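Side-chain contact in short-chain dehydrogenase/reductase SDR (Paraburkholderia phymatum, PDB 5VA8), which binds NADP and, as a member of the short-chain dehydrogenase/reductase family, probably catalyses an NADP(H)-dependent oxidation or reduction: residues 170-173 with 174-177. Residues are numbered along the deposited sequence; the frame is centred on the assembly and turned at random.
Sequences GFIA and GVAR
The carbonyls of Phe171 and Ile172 accept hydrogen bonds from the amides of Val175 and Ala176, one helical turn on, with Val175 N 3.3 Å from Phe171 O and Ala176 N 2.9 Å from Ile172 O. Gly174 N, which stands above the carbonyl plane, makes a second, more bent bond to Phe171 O (3.0 Å, 131° at the hydrogen), so the helix locally combines i to i+4 and i to i+3 bonding. On one flank, in the conformer described here of the two modelled for Val175, its methyl CG1 lies obliquely to the Phe171 ring, 3.9 Å from CE2, and also meets the end of Ile172, 4.0 Å from CD1. With chi1 at 64° in this conformer, CG1 sits between the backbone N and the carbonyl carbon of its own residue, which turns it back over the preceding turn to within 3.4 Å of Ile172 O. Arg177 folds back elsewhere on the helix: its chain runs extended from CG to NE, and NH1 bonds to Ala173 O (2.9 Å, 158° at the hydrogen). The acceptor lies at the guanidinium edge and nearly in its plane, although the donor is tilted somewhat from the carbonyl plane. This side-chain bond fixes one end of the guanidinium, while NH2 bonds to Tyr263 O of a third subunit. The Phe171 ring packs edge-to-face on Trp113 of a second subunit, making this turn part of the tetramer interfaces. Within the Rossmann fold, helix 159-179 links parallel strands 141-146 and 184-191; Ile172, Val175 and Ala176 rest on Ile186 of the latter strand, and Phe171 and Ile172 reach Ile125 and Ile128, respectively, of helix 110-138.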
ATOM      1  N   GLY A 170     -11.451   5.200  -2.183  1.00 12.06           N
ATOM      2  CA  GLY A 170     -11.660   4.923  -0.771  1.00 12.06           C
ATOM      3  C   GLY A 170     -13.082   4.498  -0.464  1.00 11.25           C
ATOM      4  O   GLY A 170     -13.312   3.631   0.390  1.00 11.76           O
ATOM      5  N   PHE A 171     -14.057   5.105  -1.149  1.00 10.72           N
ATOM      6  CA  PHE A 171     -15.444   4.684  -0.962  1.00 10.44           C
ATOM      7  C   PHE A 171     -15.690   3.305  -1.561  1.00 11.47           C
ATOM      8  O   PHE A 171     -16.367   2.465  -0.944  1.00 10.80           O
ATOM      9  CB  PHE A 171     -16.406   5.703  -1.583  1.00  9.98           C
ATOM     10  CG  PHE A 171     -17.818   5.181  -1.685  1.00 11.60           C
ATOM     11  CD1 PHE A 171     -18.614   5.093  -0.559  1.00 12.74           C
ATOM     12  CD2 PHE A 171     -18.313   4.738  -2.905  1.00 12.67           C
ATOM     13  CE1 PHE A 171     -19.910   4.573  -0.640  1.00 13.01           C
ATOM     14  CE2 PHE A 171     -19.604   4.225  -3.001  1.00 15.97           C
ATOM     15  CZ  PHE A 171     -20.400   4.159  -1.872  1.00 15.33           C
ATOM     16  N   ILE A 172     -15.177   3.060  -2.772  1.00 11.04           N
ATOM     17  CA  ILE A 172     -15.411   1.776  -3.441  1.00 11.89           C
ATOM     18  C   ILE A 172     -14.943   0.627  -2.561  1.00 11.78           C
ATOM     19  O   ILE A 172     -15.540  -0.459  -2.562  1.00 12.63           O
ATOM     20  CB  ILE A 172     -14.707   1.755  -4.813  1.00 11.24           C
ATOM     21  CG1 ILE A 172     -15.407   2.706  -5.791  1.00 11.09           C
ATOM     22  CG2 ILE A 172     -14.612   0.329  -5.374  1.00 11.26           C
ATOM     23  CD1 ILE A 172     -16.877   2.346  -6.055  1.00 12.06           C
ATOM     24  N   ALA A 173     -13.849   0.834  -1.815  1.00  9.50           N
ATOM     25  CA  ALA A 173     -13.328  -0.239  -0.968  1.00  9.52           C
ATOM     26  C   ALA A 173     -14.403  -0.772  -0.033  1.00 11.09           C
ATOM     27  O   ALA A 173     -14.496  -1.987   0.193  1.00 12.89           O
ATOM     28  CB  ALA A 173     -12.123   0.260  -0.160  1.00 13.03           C
ATOM     29  N   GLY A 174     -15.219   0.125   0.524  1.00 10.83           N
ATOM     30  CA  GLY A 174     -16.261  -0.305   1.440  1.00 11.51           C
ATOM     31  C   GLY A 174     -17.429  -0.976   0.743  1.00 11.48           C
ATOM     32  O   GLY A 174     -17.882  -2.047   1.161  1.00 12.62           O
ATOM     33  N   VAL A 175     -17.944  -0.364  -0.328  1.00 12.08           N
ATOM     34  CA  VAL A 175     -19.127  -0.928  -0.969  0.84 11.11           C
ATOM     35  C   VAL A 175     -18.799  -2.264  -1.640  1.00 12.59           C
ATOM     36  O   VAL A 175     -19.625  -3.184  -1.639  1.00 13.94           O
ATOM     37  CB  VAL A 175     -19.756   0.085  -1.950  0.84 14.19           C
ATOM     38  CG1 VAL A 175     -18.826   0.411  -3.097  0.84 15.49           C
ATOM     39  CG2 VAL A 175     -21.091  -0.447  -2.476  0.84 12.53           C
ATOM     40  N   ALA A 176     -17.594  -2.406  -2.203  1.00 11.54           N
ATOM     41  CA  ALA A 176     -17.219  -3.697  -2.787  1.00 12.69           C
ATOM     42  C   ALA A 176     -17.374  -4.815  -1.764  1.00 15.87           C
ATOM     43  O   ALA A 176     -17.946  -5.874  -2.050  1.00 15.93           O
ATOM     44  CB  ALA A 176     -15.779  -3.654  -3.311  1.00 12.38           C
ATOM     45  N   ARG A 177     -16.893  -4.595  -0.551  1.00 12.12           N
ATOM     46  CA  ARG A 177     -16.971  -5.688   0.411  1.00 13.07           C
ATOM     47  C   ARG A 177     -18.386  -5.863   0.953  1.00 13.44           C
ATOM     48  O   ARG A 177     -18.778  -6.984   1.297  1.00 15.16           O
ATOM     49  CB  ARG A 177     -15.938  -5.451   1.507  1.00 15.66           C
ATOM     50  CG  ARG A 177     -14.518  -5.702   0.960  1.00 20.16           C
ATOM     51  CD  ARG A 177     -13.470  -4.896   1.670  1.00 20.74           C
ATOM     52  NE  ARG A 177     -12.116  -5.208   1.212  1.00 18.31           N
ATOM     53  CZ  ARG A 177     -11.431  -4.469   0.343  1.00 20.10           C
ATOM     54  NH1 ARG A 177     -11.980  -3.384  -0.188  1.00 15.35           N
ATOM     55  NH2 ARG A 177     -10.197  -4.810   0.008  1.00 18.62           N
TER